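Local coordinates for extracellular solute-binding protein, family 1 (Bifidobacterium longum subsp. infantis, PDB 6FTH) that probably captures human milk oligosaccharides outside the cell and hands them to an ABC transporter for uptake, at residues S31-K36 against D85-A90; S149-H154 against D330-E335; F156-W161 against K288-G293; E250-I255 against G486-W491; H385-E390 against T418-V423. All coordinates share one frame; numbering follows the deposited sequence.

Contact 1. Residues S31-K36 against D85-A90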
# COMPACT_ATOMS: atom_id res chain seq x y z
N SER A 31 5.83 -2.47 29.23
CA SER A 31 5.08 -1.37 28.63
C SER A 31 4.99 -1.59 27.13
O SER A 31 5.97 -2.00 26.49
CB SER A 31 5.74 -0.02 28.92
OG SER A 31 7.11 -0.00 28.57
N VAL A 32 3.80 -1.37 26.58
CA VAL A 32 3.53 -1.63 25.17
C VAL A 32 2.85 -0.42 24.55
O VAL A 32 1.69 -0.13 24.84
CB VAL A 32 2.67 -2.89 24.96
CG1 VAL A 32 2.52 -3.16 23.48
CG2 VAL A 32 3.29 -4.08 25.66
N LEU A 33 3.57 0.29 23.68
CA LEU A 33 2.97 1.34 22.89
C LEU A 33 2.33 0.71 21.66
O LEU A 33 2.98 -0.07 20.95
CB LEU A 33 4.02 2.36 22.45
CG LEU A 33 3.56 3.37 21.39
CD1 LEU A 33 2.52 4.31 21.93
CD2 LEU A 33 4.78 4.15 20.85
N VAL A 34 1.06 1.04 21.41
CA VAL A 34 0.36 0.57 20.22
C VAL A 34 -0.19 1.77 19.48
O VAL A 34 -1.01 2.52 20.03
CB VAL A 34 -0.78 -0.41 20.54
CG1 VAL A 34 -1.36 -0.99 19.24
CG2 VAL A 34 -0.34 -1.49 21.51
N VAL A 35 0.26 1.96 18.25
CA VAL A 35 -0.29 2.97 17.35
C VAL A 35 -1.51 2.33 16.70
O VAL A 35 -1.40 1.25 16.10
CB VAL A 35 0.75 3.40 16.31
CG1 VAL A 35 0.20 4.48 15.40
CG2 VAL A 35 2.05 3.86 16.99
N LYS A 36 -2.67 2.96 16.87
CA LYS A 36 -3.96 2.34 16.59
C LYS A 36 -4.54 2.75 15.24
O LYS A 36 -4.49 3.92 14.83
CB LYS A 36 -4.96 2.72 17.68
CG LYS A 36 -4.63 2.19 19.08
CD LYS A 36 -4.78 0.66 19.26
CE LYS A 36 -6.21 0.17 19.12
NZ LYS A 36 -7.14 0.98 20.02
N ASP A 85 8.91 -0.41 26.21
CA ASP A 85 9.60 -1.70 26.10
C ASP A 85 9.30 -2.34 24.75
O ASP A 85 10.21 -2.82 24.06
CB ASP A 85 9.15 -2.64 27.22
CG ASP A 85 9.51 -2.13 28.60
OD1 ASP A 85 10.46 -1.31 28.73
OD2 ASP A 85 8.84 -2.57 29.56
N VAL A 86 8.03 -2.36 24.38
CA VAL A 86 7.56 -2.90 23.11
C VAL A 86 6.73 -1.83 22.43
O VAL A 86 5.90 -1.18 23.07
CB VAL A 86 6.69 -4.15 23.35
CG1 VAL A 86 6.02 -4.58 22.06
CG2 VAL A 86 7.53 -5.29 23.93
N SER A 87 6.94 -1.65 21.12
CA SER A 87 6.12 -0.74 20.34
C SER A 87 5.59 -1.47 19.11
O SER A 87 6.36 -2.14 18.40
CB SER A 87 6.91 0.50 19.95
OG SER A 87 7.54 1.08 21.09
N LEU A 88 4.30 -1.30 18.85
CA LEU A 88 3.60 -1.94 17.74
C LEU A 88 3.12 -0.88 16.75
O LEU A 88 2.44 0.09 17.15
CB LEU A 88 2.39 -2.72 18.24
CG LEU A 88 2.62 -3.73 19.38
CD1 LEU A 88 1.31 -4.47 19.64
CD2 LEU A 88 3.80 -4.72 19.14
N HIS A 89 3.43 -1.06 15.45
CA HIS A 89 2.97 -0.14 14.40
C HIS A 89 3.59 1.25 14.58
O HIS A 89 2.98 2.27 14.25
CB HIS A 89 1.43 -0.10 14.32
CG HIS A 89 0.86 0.75 13.21
ND1 HIS A 89 1.50 0.96 12.01
CD2 HIS A 89 -0.31 1.43 13.13
CE1 HIS A 89 0.76 1.74 11.24
NE2 HIS A 89 -0.34 2.05 11.90
N ALA A 90 4.81 1.27 15.11
CA ALA A 90 5.47 2.51 15.49
C ALA A 90 6.73 2.79 14.69
O ALA A 90 6.89 3.91 14.18
CB ALA A 90 5.78 2.47 16.99
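Residues 31-36 and 86-88 run as neighbouring parallel strands, their axes 4.6 Å apart at closest approach and 14° apart in direction, with Val32, Leu33 and Val34 paired to Val86, Ser87 and Leu88. They are the inner pair of a mixed sheet ordered 59-66, 29-36, 86-88, 339-343, consistent with one lobe of a type II periplasmic-binding-protein fold. Four backbone bonds pass between them: Val86 N to Ser31 O, Leu33 N to Val86 O, Leu88 N to Leu33 O and Val35 N to Leu88 O. At the start of the pairing Ser31 N donates to Asp85 OD2 at 3.0 Å, from above the carboxylate plane, while Asp85 N gives an almost straight bond (176°) to Ser31 OG at 3.0 Å. A chi1 of 52° brings the hydroxyl there, between the backbone N and the carbonyl carbon. A leucine in place of Asp85 is likely to leave Ser31 N without its carboxylate acceptor and let the first residues of the pair fray. On one face Val32 and Val86 lie side by side, CG1 to CG1 4.0 Å, and Val34 CG2 reaches Leu88 CD1 at 3.9 Å; Phe341 of strand 339-343 packs on Val86 and Leu88. On the other, Leu33 lies beside Ser87 and under Trp70 of helix 67-80. Farther along, the edge of the His89 ring meets Val35 O in plane, CD2 to O 3.2 Å, while its nitrogens bond to Asp339 and Glu67. The chemistry thus changes along the pair: reciprocal polar bonds, a mainly apolar middle, then a polar imidazole.

Contact 2. Residues S149-H154 against D330-E335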
# COMPACT_ATOMS: atom_id res chain seq x y z
N SER A 149 -1.88 -10.92 -1.27
CA SER A 149 -0.58 -10.99 -1.90
C SER A 149 -0.49 -10.19 -3.20
O SER A 149 0.63 -9.90 -3.63
CB SER A 149 -0.19 -12.42 -2.19
OG SER A 149 -1.14 -13.06 -3.03
N GLY A 150 -1.62 -9.85 -3.82
CA GLY A 150 -1.64 -9.04 -5.03
C GLY A 150 -1.52 -7.57 -4.72
O GLY A 150 -1.37 -7.15 -3.58
N THR A 151 -1.60 -6.76 -5.79
CA THR A 151 -1.46 -5.32 -5.64
C THR A 151 -2.72 -4.67 -5.05
O THR A 151 -3.83 -5.19 -5.14
CB THR A 151 -1.03 -4.64 -6.94
OG1 THR A 151 -0.91 -3.24 -6.69
CG2 THR A 151 -2.01 -4.90 -8.07
N GLY A 152 -2.52 -3.51 -4.45
CA GLY A 152 -3.62 -2.66 -4.04
C GLY A 152 -4.16 -1.76 -5.12
O GLY A 152 -5.17 -1.06 -4.92
N GLN A 153 -3.52 -1.76 -6.30
CA GLN A 153 -3.81 -0.82 -7.36
C GLN A 153 -4.62 -1.50 -8.46
O GLN A 153 -4.27 -2.60 -8.90
CB GLN A 153 -2.49 -0.34 -7.97
CG GLN A 153 -1.45 0.06 -6.97
CD GLN A 153 -1.93 1.14 -6.03
OE1 GLN A 153 -2.62 2.07 -6.45
NE2 GLN A 153 -1.55 1.04 -4.77
N HIS A 154 -5.71 -0.86 -8.91
CA HIS A 154 -6.57 -1.41 -9.95
C HIS A 154 -7.18 -0.30 -10.78
O HIS A 154 -7.29 0.84 -10.33
CB HIS A 154 -7.72 -2.26 -9.36
CG HIS A 154 -7.25 -3.16 -8.30
ND1 HIS A 154 -7.07 -2.73 -7.00
CD2 HIS A 154 -6.78 -4.42 -8.34
CE1 HIS A 154 -6.55 -3.70 -6.29
NE2 HIS A 154 -6.35 -4.74 -7.08
N ASP A 330 0.91 -2.95 -12.05
CA ASP A 330 1.61 -2.68 -10.80
C ASP A 330 1.98 -3.97 -10.09
O ASP A 330 1.16 -4.88 -9.95
CB ASP A 330 0.67 -1.82 -9.92
CG ASP A 330 1.31 -1.37 -8.64
OD1 ASP A 330 1.33 -2.17 -7.67
OD2 ASP A 330 1.77 -0.19 -8.61
N GLY A 331 3.22 -4.02 -9.60
CA GLY A 331 3.76 -5.23 -9.03
C GLY A 331 3.74 -5.30 -7.52
O GLY A 331 4.42 -6.15 -6.94
N SER A 332 3.01 -4.41 -6.86
CA SER A 332 3.02 -4.38 -5.42
C SER A 332 2.31 -5.61 -4.83
O SER A 332 1.63 -6.39 -5.50
CB SER A 332 2.26 -3.16 -4.90
OG SER A 332 2.72 -1.92 -5.41
N SER A 333 2.46 -5.71 -3.51
CA SER A 333 1.80 -6.68 -2.67
C SER A 333 1.19 -5.96 -1.49
O SER A 333 1.85 -5.13 -0.86
CB SER A 333 2.81 -7.71 -2.15
OG SER A 333 2.27 -8.44 -1.05
N ALA A 334 -0.07 -6.28 -1.19
CA ALA A 334 -0.75 -5.71 -0.04
C ALA A 334 -0.58 -6.55 1.22
O ALA A 334 -1.26 -6.29 2.22
CB ALA A 334 -2.23 -5.56 -0.35
N GLU A 335 0.31 -7.53 1.21
CA GLU A 335 0.28 -8.53 2.27
C GLU A 335 1.06 -8.11 3.53
O GLU A 335 0.57 -8.32 4.65
CB GLU A 335 0.82 -9.86 1.74
CG GLU A 335 0.70 -11.00 2.76
CD GLU A 335 1.21 -12.32 2.30
OE1 GLU A 335 1.47 -12.50 1.08
OE2 GLU A 335 1.35 -13.19 3.17
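Thr151 and Asp330 join two irregular loops through two interlocking turns: Thr151 OG1 closes an ST turn and Asp330 OD1 an Asx turn; a separate ST turn at Ser333 lies farther along. The touching parts run 137° apart, and one backbone bond ties them, Ala334 N to Gly150 O at 2.9 Å, the donor tilted from the carbonyl plane. Followed outward, the Thr151 side chain has CB 3.5 Å from Ser332 O, and CG2 packs toward Asp330 O. With OG1 anti to the backbone N (chi1 -180°), the hydroxyl turns to Asp330 and donates to OD1 over 2.7 Å, approaching from above the carboxylate plane. The same OG1 accepts from Gln153 N, so donor and acceptor roles are both used. Asp330 OD1 in turn gathers three donors: Thr151 OG1, Ser332 N from above the plane, and Ser332 OG on the syn lone pair. Its partner OD2 is held by Thr224 and the backbone N of Phe226, so both carboxylate oxygens of this buried group are gripped and its rotation is fixed, an environment likely to favour the charged form. Gln153 bends at chi2 and lays CG against Asp330 CG at 3.5 Å, its amide plane 53° from the carboxylate, while its polar end bonds to Tyr211 and Asn227. Arg439 reaches the carbonyls of Asp330 and Ser332, tying this crossing to helix 436-439. At the far end, Ser149 CB sits 3.7 Å from Glu335 OE1, whose fellow oxygen, OE2, bonds to Ser143 OG and forms a salt bridge with Lys123.

Contact 3. Residues F156-W161 against K288-G293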
# COMPACT_ATOMS: atom_id res chain seq x y z
N PHE A 156 -10.69 0.48 -12.80
CA PHE A 156 -12.08 0.06 -12.93
C PHE A 156 -12.76 0.76 -14.10
O PHE A 156 -12.46 1.92 -14.41
CB PHE A 156 -12.85 0.36 -11.65
CG PHE A 156 -12.30 -0.33 -10.44
CD1 PHE A 156 -12.18 -1.70 -10.41
CD2 PHE A 156 -11.87 0.40 -9.34
CE1 PHE A 156 -11.66 -2.35 -9.28
CE2 PHE A 156 -11.35 -0.25 -8.22
CZ PHE A 156 -11.23 -1.62 -8.20
N ILE A 157 -13.70 0.06 -14.74
CA ILE A 157 -14.54 0.66 -15.77
C ILE A 157 -15.99 0.26 -15.54
O ILE A 157 -16.28 -0.81 -15.00
CB ILE A 157 -14.06 0.29 -17.18
CG1 ILE A 157 -14.70 1.18 -18.25
CG2 ILE A 157 -14.29 -1.15 -17.48
CD1 ILE A 157 -13.87 1.21 -19.50
N ASN A 158 -16.90 1.15 -15.94
CA ASN A 158 -18.34 0.89 -15.85
C ASN A 158 -18.72 0.00 -17.02
O ASN A 158 -18.89 0.47 -18.16
CB ASN A 158 -19.14 2.19 -15.82
CG ASN A 158 -20.58 1.91 -15.47
OD1 ASN A 158 -21.16 0.95 -16.00
ND2 ASN A 158 -21.11 2.66 -14.53
N LYS A 159 -18.78 -1.31 -16.75
CA LYS A 159 -19.14 -2.30 -17.74
C LYS A 159 -20.61 -2.17 -18.16
O LYS A 159 -20.95 -2.47 -19.32
CB LYS A 159 -18.86 -3.70 -17.17
CG LYS A 159 -19.06 -4.85 -18.17
CD LYS A 159 -18.21 -4.72 -19.42
CE LYS A 159 -18.03 -6.03 -20.16
NZ LYS A 159 -19.35 -6.68 -20.47
N THR A 160 -21.49 -1.75 -17.25
CA THR A 160 -22.88 -1.50 -17.64
C THR A 160 -22.94 -0.45 -18.74
O THR A 160 -23.68 -0.59 -19.71
CB THR A 160 -23.68 -1.05 -16.42
OG1 THR A 160 -23.71 -2.12 -15.47
CG2 THR A 160 -25.12 -0.65 -16.81
N TRP A 161 -22.13 0.60 -18.62
CA TRP A 161 -22.07 1.62 -19.66
C TRP A 161 -21.51 1.07 -20.96
O TRP A 161 -22.03 1.35 -22.05
CB TRP A 161 -21.23 2.79 -19.18
CG TRP A 161 -21.79 3.65 -18.10
CD1 TRP A 161 -22.97 3.48 -17.40
CD2 TRP A 161 -21.22 4.86 -17.60
NE1 TRP A 161 -23.13 4.49 -16.51
CE2 TRP A 161 -22.08 5.36 -16.60
CE3 TRP A 161 -20.05 5.56 -17.89
CZ2 TRP A 161 -21.81 6.52 -15.89
CZ3 TRP A 161 -19.77 6.72 -17.20
CH2 TRP A 161 -20.65 7.20 -16.21
N LYS A 288 -27.12 5.45 -6.38
CA LYS A 288 -28.15 5.06 -7.34
C LYS A 288 -27.77 5.40 -8.77
O LYS A 288 -27.91 4.56 -9.66
CB LYS A 288 -29.47 5.76 -6.96
CG LYS A 288 -30.67 5.38 -7.81
CD LYS A 288 -31.91 6.19 -7.38
CE LYS A 288 -33.06 6.06 -8.38
NZ LYS A 288 -34.27 6.84 -7.95
N THR A 289 -27.26 6.61 -9.01
CA THR A 289 -26.86 7.05 -10.35
C THR A 289 -25.34 7.05 -10.42
O THR A 289 -24.68 7.84 -9.73
CB THR A 289 -27.42 8.44 -10.62
OG1 THR A 289 -28.84 8.42 -10.53
CG2 THR A 289 -27.03 8.92 -12.02
N ALA A 290 -24.79 6.18 -11.25
CA ALA A 290 -23.35 6.17 -11.47
C ALA A 290 -22.93 7.43 -12.20
O ALA A 290 -23.62 7.89 -13.12
CB ALA A 290 -22.96 4.96 -12.30
N LYS A 291 -21.77 7.98 -11.83
CA LYS A 291 -21.24 9.20 -12.43
C LYS A 291 -19.93 9.00 -13.19
O LYS A 291 -19.70 9.72 -14.16
CB LYS A 291 -20.99 10.27 -11.36
CG LYS A 291 -22.22 10.64 -10.56
CD LYS A 291 -23.17 11.54 -11.35
CE LYS A 291 -24.34 11.94 -10.47
NZ LYS A 291 -25.28 12.88 -11.18
N THR A 292 -19.08 8.06 -12.79
CA THR A 292 -17.72 7.97 -13.33
C THR A 292 -17.54 6.72 -14.19
O THR A 292 -17.94 5.62 -13.81
CB THR A 292 -16.74 7.96 -12.18
OG1 THR A 292 -16.90 9.16 -11.40
CG2 THR A 292 -15.29 7.89 -12.69
N GLY A 293 -16.90 6.90 -15.34
CA GLY A 293 -16.69 5.80 -16.26
C GLY A 293 -15.48 4.94 -15.90
O GLY A 293 -15.58 3.71 -15.89
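The end of strand 154-158 lies antiparallel beside strand 292-297, and one backbone bond joins the segments at the corner, Gly293: Asn158 N donates to Gly293 O at 2.9 Å, in the carbonyl plane. The same oxygen takes a CA-H...O contact from Ile157 CA at 3.2 Å, so it is met by two successive residues of the strand. Beyond Asn158 the chain enters helix 159-165, and Asn158, as N-cap, accepts from Trp161 N through OD1 at 2.8 Å, the donor lying 46° out of the carbonyl plane. That bond, with one from ND2 to Gln310, fixes the amide; Asn158 ND2 sits 3.3 Å above one face of the indole, toward its rim, and 3.7 Å from Ala290 CB. Trp161 reaches the other segment. Its benzo edge points at Ala290 O and Lys291 O near the ring plane, with CH2 3.4 Å from Lys291 O, while CZ3 comes within 3.3 Å of Gly293 CA. A side chain on Gly293 would meet CZ3 tightly, which suits glycine there. Around this, Phe183 of helix 173-185 packs edge-to-face with Trp161, Tyr311 of strand 311-313 touches Ala290, and Gly293 bonds through its backbone to Ile197 in the neighbouring strand 197-199.

Contact 4. Residues E250-I255 against G486-W491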
# COMPACT_ATOMS: atom_id res chain seq x y z
N GLU A 250 8.54 7.53 -21.49
CA GLU A 250 7.28 6.92 -21.06
C GLU A 250 6.46 7.88 -20.20
O GLU A 250 5.24 8.02 -20.39
CB GLU A 250 7.57 5.65 -20.28
CG GLU A 250 8.08 4.51 -21.13
CD GLU A 250 9.61 4.44 -21.28
OE1 GLU A 250 10.33 5.44 -21.09
OE2 GLU A 250 10.10 3.33 -21.60
N TYR A 251 7.10 8.51 -19.21
CA TYR A 251 6.42 9.48 -18.34
C TYR A 251 5.93 10.67 -19.17
O TYR A 251 4.80 11.14 -19.00
CB TYR A 251 7.40 9.93 -17.24
CG TYR A 251 6.84 10.74 -16.09
CD1 TYR A 251 5.94 10.18 -15.19
CD2 TYR A 251 7.25 12.04 -15.86
CE1 TYR A 251 5.44 10.90 -14.12
CE2 TYR A 251 6.76 12.77 -14.79
CZ TYR A 251 5.85 12.20 -13.93
OH TYR A 251 5.34 12.89 -12.87
N LYS A 252 6.78 11.17 -20.06
CA LYS A 252 6.35 12.24 -20.95
C LYS A 252 5.10 11.86 -21.74
O LYS A 252 4.17 12.66 -21.87
CB LYS A 252 7.49 12.60 -21.91
CG LYS A 252 7.12 13.72 -22.91
CD LYS A 252 8.31 14.45 -23.57
CE LYS A 252 9.35 13.52 -24.14
NZ LYS A 252 10.40 14.32 -24.85
N GLN A 253 5.06 10.64 -22.28
CA GLN A 253 3.92 10.20 -23.08
C GLN A 253 2.66 10.07 -22.25
O GLN A 253 1.57 10.41 -22.72
CB GLN A 253 4.26 8.90 -23.81
CG GLN A 253 5.35 9.08 -24.90
CD GLN A 253 5.15 10.34 -25.75
OE1 GLN A 253 4.05 10.61 -26.23
NE2 GLN A 253 6.21 11.14 -25.90
N VAL A 254 2.78 9.57 -21.01
CA VAL A 254 1.62 9.52 -20.12
C VAL A 254 1.06 10.91 -19.89
O VAL A 254 -0.16 11.14 -19.93
CB VAL A 254 1.98 8.85 -18.79
CG1 VAL A 254 0.87 9.04 -17.78
CG2 VAL A 254 2.26 7.38 -19.02
N ILE A 255 1.95 11.87 -19.61
CA ILE A 255 1.52 13.25 -19.38
C ILE A 255 0.81 13.81 -20.61
O ILE A 255 -0.26 14.45 -20.49
CB ILE A 255 2.71 14.11 -18.94
CG1 ILE A 255 3.15 13.73 -17.52
CG2 ILE A 255 2.32 15.58 -19.00
CD1 ILE A 255 4.48 14.30 -17.09
N GLY A 486 2.41 22.18 -22.65
CA GLY A 486 3.72 22.81 -22.61
C GLY A 486 4.89 21.86 -22.46
O GLY A 486 6.04 22.32 -22.48
N ILE A 487 4.65 20.55 -22.34
CA ILE A 487 5.72 19.64 -21.94
C ILE A 487 6.84 19.60 -22.98
O ILE A 487 8.02 19.56 -22.62
CB ILE A 487 5.17 18.23 -21.60
CG1 ILE A 487 6.27 17.37 -21.00
CG2 ILE A 487 4.60 17.53 -22.83
CD1 ILE A 487 5.74 16.09 -20.33
N ASP A 488 6.50 19.61 -24.27
CA ASP A 488 7.53 19.37 -25.27
C ASP A 488 8.63 20.43 -25.21
O ASP A 488 9.82 20.10 -25.30
CB ASP A 488 6.92 19.32 -26.67
CG ASP A 488 6.24 17.98 -26.99
OD1 ASP A 488 6.61 16.93 -26.42
OD2 ASP A 488 5.34 17.98 -27.86
N GLU A 489 8.26 21.69 -25.02
CA GLU A 489 9.26 22.75 -25.01
C GLU A 489 9.92 22.95 -23.65
O GLU A 489 10.95 23.62 -23.57
CB GLU A 489 8.63 24.06 -25.50
CG GLU A 489 7.49 24.57 -24.63
CD GLU A 489 6.10 24.20 -25.17
OE1 GLU A 489 5.94 23.13 -25.80
OE2 GLU A 489 5.17 25.01 -24.94
N GLU A 490 9.36 22.40 -22.57
CA GLU A 490 9.94 22.54 -21.23
C GLU A 490 10.63 21.28 -20.74
O GLU A 490 11.24 21.30 -19.67
CB GLU A 490 8.85 22.96 -20.23
CG GLU A 490 8.22 24.29 -20.60
CD GLU A 490 7.17 24.77 -19.65
OE1 GLU A 490 6.81 24.05 -18.69
OE2 GLU A 490 6.69 25.90 -19.85
N TRP A 491 10.55 20.19 -21.49
CA TRP A 491 11.01 18.89 -21.00
C TRP A 491 12.52 18.86 -20.77
O TRP A 491 12.99 18.39 -19.73
CB TRP A 491 10.60 17.82 -22.00
CG TRP A 491 11.01 16.43 -21.65
CD1 TRP A 491 11.98 15.71 -22.25
CD2 TRP A 491 10.43 15.57 -20.65
NE1 TRP A 491 12.07 14.47 -21.68
CE2 TRP A 491 11.13 14.36 -20.70
CE3 TRP A 491 9.40 15.72 -19.73
CZ2 TRP A 491 10.81 13.28 -19.86
CZ3 TRP A 491 9.09 14.67 -18.90
CH2 TRP A 491 9.81 13.46 -18.96
O HOH W 1 10.72 17.56 -25.80
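This is helix-to-helix side-chain packing with a cation-pi interaction at its centre, joining helix 249-263 to the start of helix 487-500, with helix 457-484 beside both. The short segments run roughly antiparallel, 150° apart, and their axes come no closer than 11.4 Å, a separation bridged by long side chains and by no direct hydrogen bond. Lys252 reaches across the face of the Trp491 indole. Lys252 CB lies 3.9 Å from Trp491 CH2 over the benzo part; Lys252 CD stands 3.8 Å from the centroid of the Trp491 five-membered ring, 12° off the normal, a CH-pi contact. Lys252 NZ makes the cation-pi contact, 3.7 Å from the same Trp491 centroid and 28° off the normal. A bend at chi3 in an otherwise extended chain keeps the ammonium over the ring. Water 1 accepts weakly from NZ and donates to Asp488 O, while the Asp488 carboxylate forms its salt bridge with Lys256. Ile487 CD1 fits between Lys252 CG and Ile255 CG2, the latter at 3.7 Å, and Trp481 of helix 457-484 packs on both isoleucines. Tyr251 and Trp491 meet at their edges, CD2 to CH2 4.3 Å. An alanine in place of Trp491 would strip the lysine chain of its aromatic platform and is likely to leave the ammonium freer to turn. The contact therefore pairs a buried apolar side with a charge held over a pi face.

Contact 5. Residues H385-E390 against T418-V423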
# COMPACT_ATOMS: atom_id res chain seq x y z
N HIS A 385 -9.82 -23.19 10.28
CA HIS A 385 -10.88 -22.46 9.58
C HIS A 385 -11.58 -21.53 10.56
O HIS A 385 -11.85 -21.90 11.71
CB HIS A 385 -11.89 -23.42 8.95
CG HIS A 385 -12.88 -22.74 8.05
ND1 HIS A 385 -13.95 -22.02 8.54
CD2 HIS A 385 -12.93 -22.63 6.71
CE1 HIS A 385 -14.63 -21.51 7.52
NE2 HIS A 385 -14.03 -21.86 6.40
N TYR A 386 -11.86 -20.31 10.10
CA TYR A 386 -12.49 -19.28 10.92
C TYR A 386 -13.59 -18.64 10.10
O TYR A 386 -13.45 -18.47 8.89
CB TYR A 386 -11.46 -18.22 11.34
CG TYR A 386 -10.35 -18.83 12.14
CD1 TYR A 386 -10.45 -18.99 13.51
CD2 TYR A 386 -9.22 -19.32 11.50
CE1 TYR A 386 -9.46 -19.59 14.23
CE2 TYR A 386 -8.19 -19.91 12.21
CZ TYR A 386 -8.32 -20.05 13.59
OH TYR A 386 -7.34 -20.64 14.35
N THR A 387 -14.69 -18.28 10.77
CA THR A 387 -15.83 -17.63 10.12
C THR A 387 -16.14 -16.30 10.80
O THR A 387 -16.32 -16.24 12.02
CB THR A 387 -17.07 -18.52 10.15
OG1 THR A 387 -16.77 -19.76 9.48
CG2 THR A 387 -18.23 -17.83 9.46
N VAL A 388 -16.20 -15.26 9.99
CA VAL A 388 -16.53 -13.92 10.45
C VAL A 388 -18.03 -13.69 10.29
O VAL A 388 -18.63 -14.01 9.25
CB VAL A 388 -15.74 -12.87 9.64
CG1 VAL A 388 -16.13 -11.43 10.08
CG2 VAL A 388 -14.26 -13.09 9.79
N ASP A 389 -18.64 -13.10 11.32
CA ASP A 389 -20.01 -12.59 11.21
C ASP A 389 -19.90 -11.25 10.49
O ASP A 389 -19.53 -10.24 11.09
CB ASP A 389 -20.59 -12.43 12.61
CG ASP A 389 -22.05 -12.02 12.61
OD1 ASP A 389 -22.48 -11.32 11.67
OD2 ASP A 389 -22.76 -12.39 13.57
N GLU A 390 -20.19 -11.26 9.19
CA GLU A 390 -19.89 -10.11 8.34
C GLU A 390 -20.68 -8.88 8.75
O GLU A 390 -20.12 -7.77 8.79
CB GLU A 390 -20.18 -10.47 6.89
CG GLU A 390 -19.26 -11.56 6.35
CD GLU A 390 -19.70 -12.11 5.03
OE1 GLU A 390 -20.33 -11.36 4.25
OE2 GLU A 390 -19.40 -13.30 4.78
N THR A 418 -7.77 -20.76 6.70
CA THR A 418 -8.84 -20.30 5.82
C THR A 418 -9.78 -19.43 6.63
O THR A 418 -10.17 -19.80 7.75
CB THR A 418 -9.61 -21.48 5.24
OG1 THR A 418 -8.73 -22.22 4.38
CG2 THR A 418 -10.81 -20.98 4.43
N ILE A 419 -10.14 -18.28 6.07
CA ILE A 419 -11.08 -17.36 6.70
C ILE A 419 -12.25 -17.20 5.75
O ILE A 419 -12.06 -16.86 4.58
CB ILE A 419 -10.44 -15.99 6.96
CG1 ILE A 419 -9.24 -16.15 7.91
CG2 ILE A 419 -11.49 -15.03 7.55
CD1 ILE A 419 -8.37 -14.89 8.04
N LYS A 420 -13.44 -17.44 6.27
CA LYS A 420 -14.66 -17.14 5.57
C LYS A 420 -15.22 -15.84 6.14
O LYS A 420 -15.35 -15.70 7.36
CB LYS A 420 -15.66 -18.28 5.76
CG LYS A 420 -17.02 -17.99 5.19
CD LYS A 420 -17.89 -19.22 5.46
CE LYS A 420 -19.34 -19.07 5.13
NZ LYS A 420 -19.99 -20.37 5.55
N GLY A 421 -15.50 -14.89 5.26
CA GLY A 421 -16.13 -13.66 5.66
C GLY A 421 -15.23 -12.48 5.91
O GLY A 421 -15.66 -11.51 6.54
N ASP A 422 -13.97 -12.53 5.47
CA ASP A 422 -13.11 -11.34 5.42
C ASP A 422 -13.45 -10.70 4.09
O ASP A 422 -12.85 -10.99 3.05
CB ASP A 422 -11.63 -11.67 5.49
CG ASP A 422 -10.77 -10.47 5.25
OD1 ASP A 422 -11.30 -9.34 5.17
OD2 ASP A 422 -9.52 -10.64 5.19
N VAL A 423 -14.48 -9.85 4.11
CA VAL A 423 -15.04 -9.33 2.86
C VAL A 423 -14.03 -8.45 2.13
O VAL A 423 -13.98 -8.45 0.88
CB VAL A 423 -16.35 -8.59 3.19
CG1 VAL A 423 -16.88 -7.83 2.02
CG2 VAL A 423 -17.40 -9.60 3.69
O HOH W 2 -18.84 -21.35 8.60
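His385 and Thr418 begin a parallel strand pair that belongs to a beta-alpha-beta unit, strand 385-388, helix 390-398 and strand 418-420. In the first shell, three backbone bonds join the strands: Tyr386 N to Thr418 O, Lys420 N to Tyr386 O, and Val388 N to Lys420 O. The axes are 4.7 Å apart and 20° from parallel. On the face with His385, Thr387, Thr418 and Lys420, the imidazole swings over the partner strand: with CG anti to the backbone N (chi1 -171°), CD2 touches Thr418 CG2 at 3.5 Å, CE1 nears Lys420 CB at 3.8 Å, and Thr418 O lies over one ring face. Asp381 of the adjoining strand positions this group, bonding to His385 ND1 and Thr387 OG1; water 2 links Thr387 OG1 weakly to Lys420 NZ. The face with Tyr386 and Ile419 is mainly apolar. Val388 CG2 meets Ile419 CG2 at 4.1 Å, both packed on Leu371 of helix 363-371, and the Tyr386 hydroxyl bonds to Glu363 of the same helix. Past the strands, Asp389 and Asp422 cap the helices that follow, at Lys392 N and Gly425 N, and Asp422 OD2 bonds to Tyr148 OH. Just before Asp422, Gly421 takes a positive phi of 97°, where a beta carbon would clash with Val388 O, and Glu390 closes over this corner, its OE2 3.4 Å from Gly421 CA and its OE1 3.5 Å from Val423 CG2.

Contacts 1 and 5 are both parallel strand pairs, but contact 1 is mostly buried, with apolar faces packed by other elements, whereas contact 5, alone of the five, is only partly buried and bears histidine, threonine and lysine on one face. Contacts 2, 3 and 4 are buried too. Contact 2, the nearest to the chain centre, lacks regular structure and relies on a carboxylate gripped by several donors. Contact 3 adjoins it in sequence, their centres 23 Å apart, and swaps charge for an indole whose edge meets backbone carbonyls. Contact 4 alone joins two helices, with no direct hydrogen bond. Contacts 4 and 5, about 48 Å apart between centres, lie on opposite sides of the chain's centre.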